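Uncharacterized protein (Staphylococcus aureus subsp. aureus, PDB 4H0A) is of unknown function but belongs to the CAP family of cysteine-rich secretory proteins, joining a CAP domain to an N-terminal CAP-associated region. Local coordinates at residues A[235-240]-A[308-312]; A[230-234]-A[260-266]; A[33-37]-A[148-153]. One frame throughout, in Å; residues are numbered along the deposited sequence.

In the fold
Contacts 1 and 2 both lie in the CAP domain and share helix 229-242. In contact 1 the helix rests on strand 306-312 of the central sheet. In contact 2 its first turns meet the end of helix 254-263. Their centres are 12 Å apart, and they touch: Gly-308 CA is 3.7 Å from Leu-231 CB. Together they show the layering of this domain: the helix meets the sheet with one side, and helix 254-263 joins it at another. Contact 3 is remote, on the opposite side of the chain's centre. It joins a loop to an edge strand of the N-terminal sheet, with its centre 39 Å from that of contact 1 and 48 Å from that of contact 2.

Contact 1 (A[235-240]-A[308-312]); sequences ASNNLY and GGDVM
Leu-239 meets selenomethionine Met-312 where helix 235-240 lies over strand 308-312. The methyl CD2 of Leu-239 is 3.4 Å from CG of Met-312, tighter than usual for two carbons. The two side chains run past each other in opposite directions. The Met-312 chain runs extended as far as SE and bends only there (chi3 58°), which turns CE out of line and leaves it near Ser-236 OG. SE lies 4.5 Å from the backbone N of Tyr-240.

One turn earlier, Ala-235 points its CB at the strand backbone. It comes to 3.6 Å from Gly-309 CA, and the glycine presents backbone alone to this methyl. The axes of the two segments approach to 7.2 Å at an angle of 42°. This is the alpha-on-beta layering of the CAP fold, in which helices pack against a central sheet. On the far side of the strand, Val-311 turns to helix 201-219, so the sheet is sandwiched between helices.

Between Ala-235 and Leu-239 the strand sends up Asp-310. Its CG lies opposite the backbone N (chi1 -168°), which carries the carboxylate to the side of Ser-236. OD2 is 3.4 Å from Ser-236 CA and 3.5 Å from Ser-236 OG. No hydrogen bond crosses between the segments. The other flank of OD2 meets CD2 of Leu-239 at 3.7 Å. Ala-235 and Leu-239 also touch strand 315-322, through Ser-317 and Ile-319 for the alanine and Tyr-315 for the leucine.

Contact 2 (A[230-234]-A[260-266]); sequences DLAHI and QLDKNHV
Ile-234 and Leu-261 meet in a helix-helix contact of the CAP domain, where helix 229-242 packs against the closing turn of helix 254-263. That turn is a Schellman motif. His-265 takes a positive phi, Val-266 N bonds back to Leu-261 O, and His-265 N bonds to Asp-262 O. The reversal brings Val-266 round to face the first helix again.

Ile-234 is the central side chain. Its CD1 lies 3.8 Å from Leu-261 CD2, and the two side chains cross at about a right angle. CD1 also reaches CG2 of Val-266, at 4.2 Å. With CG1 beside the backbone N (chi1 -71°), CG2 is the branch set anti to that N. It leans on CB of Gln-260 at 3.7 Å, so the two branches divide between different parts of the second segment. Leu-231, one turn earlier, adds a contact of 3.6 Å from its CD2 to the same CD2 of Leu-261. That methyl is shared by two side chains of the first helix. Leu-231 and Ile-234 also touch Ile-319 of strand 315-322, and Val-266 touches Leu-321, so this apolar patch continues onto the sheet.

At the outer margin, Asp-230 CB approaches Val-266 CG2. In one of its two conformers His-233 comes near the Asn-264 amide.

Asn-264 is the first residue to leave helical geometry, and its side chain folds back on its own helix. The Gln-260 carbonyl thus receives two N-H groups, the backbone N of Asn-264 and its amide. The ND2 of Asn-264 reaches Gln-260 O at 2.7 Å, with a bent N-H...O angle of 141° and the acceptor 24° out of the amide plane.

Contact 3 (A[33-37]-A[148-153]); sequences ENPKP and IKYGDI
Ile-148 touches Asn-34 through its CG2, 3.5 Å from ND2. The same methyl lies over one face of the Tyr-150 ring, toward its rim.

Next, Lys-149 offers its backbone O. Asn-34 ND2 donates to it at 3.0 Å, nearly straight at 167° and with the acceptor in the amide plane. A water donates a second bond to Lys-149 O and accepts from Asn-34 N. The other end of the amide, OD1 of Asn-34, accepts from Ser-119 N, so both ends of the group are held and its rotation is fixed.

Tyr-150 places CD1 3.6 Å from Asn-34 CB. Pro-35 O lies at the ring edge, 3.7 Å from CD1. Pro-37 CD packs on Tyr-150 CB.

Gly-151 N then bonds to Asn-34 O at 3.0 Å. Lys-36 passes close by, its N 3.7 Å from Gly-151 N.

At Ile-153, CD1 approaches Pro-37 CD at 4.3 Å, and both residues touch Phe-171 of strand 166-172. Residues 150-153 form the type II' turn of a beta hairpin that joins strands 145-150 and 153-159, and the loop 33-37 runs beside it at the edge of the antiparallel N-terminal sheet.

Contact 1 (A[235-240]-A[308-312])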
# COMPACT_ATOMS: atom_id res chain seq x y z
N ALA A 235 17.59 8.48 6.66
CA ALA A 235 16.87 8.03 5.46
C ALA A 235 16.67 9.15 4.45
O ALA A 235 16.86 8.94 3.25
CB ALA A 235 15.51 7.46 5.84
N SER A 236 16.31 10.35 4.94
CA SER A 236 16.11 11.52 4.09
C SER A 236 17.42 11.95 3.44
O SER A 236 17.43 12.21 2.24
CB SER A 236 15.50 12.66 4.90
OG SER A 236 15.34 13.82 4.11
N ASN A 237 18.53 12.03 4.21
CA ASN A 237 19.85 12.39 3.66
C ASN A 237 20.34 11.34 2.71
O ASN A 237 20.90 11.68 1.66
CB ASN A 237 20.90 12.59 4.76
CG ASN A 237 20.90 13.96 5.35
OD1 ASN A 237 20.43 14.92 4.73
ND2 ASN A 237 21.44 14.11 6.54
N ASN A 238 20.15 10.06 3.05
CA ASN A 238 20.60 8.96 2.20
C ASN A 238 19.84 9.01 0.88
O ASN A 238 20.45 8.85 -0.18
CB ASN A 238 20.39 7.60 2.89
CG ASN A 238 21.08 6.44 2.25
OD1 ASN A 238 21.96 6.59 1.39
ND2 ASN A 238 20.74 5.25 2.70
N LEU A 239 18.55 9.31 0.93
CA LEU A 239 17.74 9.39 -0.27
C LEU A 239 18.10 10.60 -1.12
O LEU A 239 18.23 10.47 -2.34
CB LEU A 239 16.25 9.45 0.11
CG LEU A 239 15.26 9.18 -0.99
CD1 LEU A 239 15.60 7.88 -1.71
CD2 LEU A 239 13.86 9.09 -0.43
N TYR A 240 18.28 11.76 -0.47
CA TYR A 240 18.68 12.99 -1.15
C TYR A 240 20.07 12.82 -1.80
O TYR A 240 20.25 13.22 -2.95
CB TYR A 240 18.70 14.16 -0.15
CG TYR A 240 18.87 15.51 -0.80
CD1 TYR A 240 20.13 16.03 -1.06
CD2 TYR A 240 17.77 16.28 -1.14
CE1 TYR A 240 20.30 17.27 -1.66
CE2 TYR A 240 17.91 17.53 -1.74
CZ TYR A 240 19.18 18.03 -1.99
OH TYR A 240 19.32 19.27 -2.58
N GLY A 308 12.68 4.26 10.63
CA GLY A 308 12.65 5.65 10.20
C GLY A 308 12.81 5.67 8.70
O GLY A 308 13.59 4.88 8.16
N GLY A 309 12.03 6.49 8.02
CA GLY A 309 12.09 6.50 6.57
C GLY A 309 11.91 7.85 5.95
O GLY A 309 11.92 8.88 6.64
N ASP A 310 11.77 7.86 4.64
CA ASP A 310 11.51 9.06 3.88
C ASP A 310 10.79 8.70 2.59
O ASP A 310 10.96 7.61 2.07
CB ASP A 310 12.80 9.83 3.57
CG ASP A 310 12.55 11.23 3.03
OD1 ASP A 310 11.58 11.88 3.48
OD2 ASP A 310 13.32 11.68 2.17
N VAL A 311 9.94 9.61 2.12
CA VAL A 311 9.24 9.50 0.85
C VAL A 311 9.45 10.80 0.10
O VAL A 311 9.05 11.84 0.62
CB VAL A 311 7.73 9.18 1.03
CG1 VAL A 311 7.01 9.13 -0.33
CG2 VAL A 311 7.53 7.89 1.81
N MSE A 312 10.08 10.78 -1.07
CA MSE A 312 10.17 12.00 -1.87
C MSE A 312 10.03 11.65 -3.32
O MSE A 312 10.83 10.90 -3.87
CB MSE A 312 11.42 12.87 -1.62
CG MSE A 312 12.68 12.14 -1.28
SE MSE A 312 14.20 13.39 -1.20
CE MSE A 312 13.54 14.63 0.19

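Contact 2 (A[230-234]-A[260-266])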
# COMPACT_ATOMS: atom_id res chain seq x y z
N ASP A 230 15.97 10.09 14.27
CA ASP A 230 17.35 10.07 13.77
C ASP A 230 17.46 9.15 12.54
O ASP A 230 18.19 9.49 11.61
CB ASP A 230 18.37 9.64 14.85
CG ASP A 230 18.46 10.54 16.06
OD1 ASP A 230 18.17 11.76 15.93
OD2 ASP A 230 18.85 10.05 17.14
N LEU A 231 16.76 8.00 12.55
CA LEU A 231 16.75 7.10 11.38
C LEU A 231 16.03 7.77 10.21
O LEU A 231 16.44 7.59 9.07
CB LEU A 231 16.06 5.77 11.71
CG LEU A 231 16.72 4.87 12.73
CD1 LEU A 231 15.90 3.61 12.95
CD2 LEU A 231 18.12 4.51 12.30
N ALA A 232 14.96 8.54 10.50
CA ALA A 232 14.21 9.27 9.48
C ALA A 232 15.11 10.33 8.84
O ALA A 232 15.05 10.53 7.63
CB ALA A 232 12.96 9.90 10.08
N HIS A 233 15.95 11.00 9.66
CA HIS A 233 16.91 12.01 9.17
C HIS A 233 17.93 11.35 8.27
O HIS A 233 18.24 11.88 7.19
CB HIS A 233 17.62 12.72 10.35
CG HIS A 233 18.84 13.50 9.95
ND1 HIS A 233 20.11 12.96 10.06
CD2 HIS A 233 18.95 14.77 9.48
CE1 HIS A 233 20.94 13.90 9.65
NE2 HIS A 233 20.29 15.01 9.30
N ILE A 234 18.48 10.21 8.71
CA ILE A 234 19.47 9.46 7.94
C ILE A 234 18.83 9.01 6.61
O ILE A 234 19.45 9.17 5.56
CB ILE A 234 20.04 8.27 8.75
CG1 ILE A 234 20.95 8.78 9.89
CG2 ILE A 234 20.80 7.28 7.84
CD1 ILE A 234 21.20 7.77 11.02
N GLN A 260 26.58 6.41 8.19
CA GLN A 260 25.71 7.49 8.66
C GLN A 260 25.23 7.21 10.10
O GLN A 260 25.06 8.17 10.86
CB GLN A 260 24.51 7.71 7.73
CG GLN A 260 24.83 8.58 6.52
CD GLN A 260 23.64 8.74 5.60
OE1 GLN A 260 23.45 7.96 4.66
NE2 GLN A 260 22.80 9.74 5.84
N LEU A 261 25.01 5.94 10.48
CA LEU A 261 24.59 5.61 11.85
C LEU A 261 25.70 5.92 12.85
O LEU A 261 25.42 6.50 13.90
CB LEU A 261 24.17 4.13 11.97
CG LEU A 261 22.84 3.78 11.31
CD1 LEU A 261 22.76 2.30 11.02
CD2 LEU A 261 21.67 4.18 12.19
N ASP A 262 26.95 5.55 12.52
CA ASP A 262 28.12 5.81 13.36
C ASP A 262 28.42 7.31 13.43
O ASP A 262 28.70 7.82 14.51
CB ASP A 262 29.35 5.05 12.83
CG ASP A 262 29.23 3.54 12.90
OD1 ASP A 262 28.09 3.05 13.07
OD2 ASP A 262 30.26 2.85 12.77
N LYS A 263 28.33 8.02 12.29
CA LYS A 263 28.51 9.48 12.20
C LYS A 263 27.50 10.23 13.09
O LYS A 263 27.85 11.26 13.67
CB LYS A 263 28.35 9.93 10.73
CG LYS A 263 28.51 11.43 10.47
CD LYS A 263 28.25 11.75 9.01
CE LYS A 263 28.21 13.23 8.72
NZ LYS A 263 27.75 13.52 7.34
N ASN A 264 26.27 9.70 13.22
CA ASN A 264 25.20 10.30 14.02
C ASN A 264 25.14 9.71 15.46
O ASN A 264 24.19 10.00 16.18
CB ASN A 264 23.86 10.10 13.31
CG ASN A 264 23.69 11.00 12.11
OD1 ASN A 264 22.90 11.93 12.12
ND2 ASN A 264 24.38 10.73 11.02
N HIS A 265 26.17 8.93 15.88
CA HIS A 265 26.29 8.33 17.21
C HIS A 265 25.05 7.51 17.61
O HIS A 265 24.69 7.47 18.79
CB HIS A 265 26.57 9.42 18.26
CG HIS A 265 27.75 10.27 17.91
ND1 HIS A 265 29.03 9.75 17.90
CD2 HIS A 265 27.80 11.57 17.55
CE1 HIS A 265 29.82 10.75 17.54
NE2 HIS A 265 29.12 11.87 17.32
N VAL A 266 24.43 6.81 16.65
CA VAL A 266 23.27 5.95 16.91
C VAL A 266 23.80 4.60 17.40
O VAL A 266 24.70 4.05 16.77
CB VAL A 266 22.38 5.80 15.64
CG1 VAL A 266 21.19 4.87 15.91
CG2 VAL A 266 21.91 7.16 15.14

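Contact 3 (A[33-37]-A[148-153])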
# COMPACT_ATOMS: atom_id res chain seq x y z
N GLU A 33 -19.81 -13.67 -13.94
CA GLU A 33 -19.38 -12.49 -13.20
C GLU A 33 -19.65 -12.66 -11.72
O GLU A 33 -20.35 -13.59 -11.31
CB GLU A 33 -20.09 -11.22 -13.74
CG GLU A 33 -21.54 -11.00 -13.32
CD GLU A 33 -22.53 -12.11 -13.61
OE1 GLU A 33 -22.86 -12.32 -14.79
OE2 GLU A 33 -23.03 -12.73 -12.64
N ASN A 34 -19.07 -11.76 -10.92
CA ASN A 34 -19.25 -11.74 -9.47
C ASN A 34 -20.18 -10.58 -9.13
O ASN A 34 -20.01 -9.49 -9.69
CB ASN A 34 -17.91 -11.58 -8.75
CG ASN A 34 -16.84 -12.48 -9.31
OD1 ASN A 34 -16.96 -13.72 -9.29
ND2 ASN A 34 -15.81 -11.90 -9.90
N PRO A 35 -21.19 -10.79 -8.27
CA PRO A 35 -22.08 -9.67 -7.93
C PRO A 35 -21.38 -8.64 -7.04
O PRO A 35 -20.32 -8.93 -6.49
CB PRO A 35 -23.24 -10.35 -7.19
CG PRO A 35 -22.61 -11.55 -6.57
CD PRO A 35 -21.55 -12.01 -7.52
N LYS A 36 -21.99 -7.47 -6.89
CA LYS A 36 -21.45 -6.42 -6.02
C LYS A 36 -21.45 -6.92 -4.57
O LYS A 36 -22.23 -7.81 -4.23
CB LYS A 36 -22.23 -5.10 -6.16
CG LYS A 36 -23.65 -5.11 -5.58
CD LYS A 36 -24.41 -3.83 -5.95
CE LYS A 36 -25.78 -3.77 -5.31
NZ LYS A 36 -26.40 -2.43 -5.48
N PRO A 37 -20.58 -6.39 -3.69
CA PRO A 37 -20.61 -6.86 -2.29
C PRO A 37 -21.91 -6.41 -1.62
O PRO A 37 -22.43 -5.35 -1.96
CB PRO A 37 -19.36 -6.23 -1.66
CG PRO A 37 -18.66 -5.51 -2.77
CD PRO A 37 -19.60 -5.30 -3.88
N ILE A 148 -10.03 -8.34 -8.95
CA ILE A 148 -11.33 -9.00 -9.13
C ILE A 148 -12.39 -7.96 -9.39
O ILE A 148 -12.42 -6.96 -8.69
CB ILE A 148 -11.71 -9.86 -7.88
CG1 ILE A 148 -10.55 -10.80 -7.47
CG2 ILE A 148 -12.99 -10.66 -8.14
CD1 ILE A 148 -10.74 -11.54 -6.15
N LYS A 149 -13.29 -8.21 -10.36
CA LYS A 149 -14.38 -7.28 -10.63
C LYS A 149 -15.61 -7.76 -9.86
O LYS A 149 -16.02 -8.90 -10.03
CB LYS A 149 -14.67 -7.18 -12.14
CG LYS A 149 -15.61 -6.04 -12.50
CD LYS A 149 -15.75 -5.87 -14.01
CE LYS A 149 -16.74 -4.79 -14.37
NZ LYS A 149 -16.76 -4.51 -15.83
N TYR A 150 -16.14 -6.91 -8.96
CA TYR A 150 -17.34 -7.18 -8.17
C TYR A 150 -18.38 -6.17 -8.59
O TYR A 150 -18.26 -5.00 -8.22
CB TYR A 150 -17.06 -7.08 -6.67
CG TYR A 150 -16.21 -8.21 -6.13
CD1 TYR A 150 -16.70 -9.51 -6.08
CD2 TYR A 150 -14.94 -7.97 -5.62
CE1 TYR A 150 -15.92 -10.56 -5.59
CE2 TYR A 150 -14.17 -9.00 -5.10
CZ TYR A 150 -14.67 -10.30 -5.07
OH TYR A 150 -13.91 -11.32 -4.57
N GLY A 151 -19.35 -6.59 -9.38
CA GLY A 151 -20.35 -5.68 -9.91
C GLY A 151 -19.66 -4.68 -10.82
O GLY A 151 -18.92 -5.09 -11.72
N ASP A 152 -19.82 -3.37 -10.54
CA ASP A 152 -19.20 -2.28 -11.31
C ASP A 152 -17.89 -1.78 -10.67
O ASP A 152 -17.29 -0.84 -11.19
CB ASP A 152 -20.17 -1.09 -11.46
N ILE A 153 -17.43 -2.39 -9.54
CA ILE A 153 -16.20 -1.95 -8.88
C ILE A 153 -15.18 -3.08 -8.90
O ILE A 153 -15.48 -4.19 -9.35
CB ILE A 153 -16.45 -1.40 -7.45
CG1 ILE A 153 -17.05 -2.47 -6.50
CG2 ILE A 153 -17.35 -0.17 -7.53
CD1 ILE A 153 -16.89 -2.11 -5.02
O HOH W 1 -17.57 -9.64 -12.11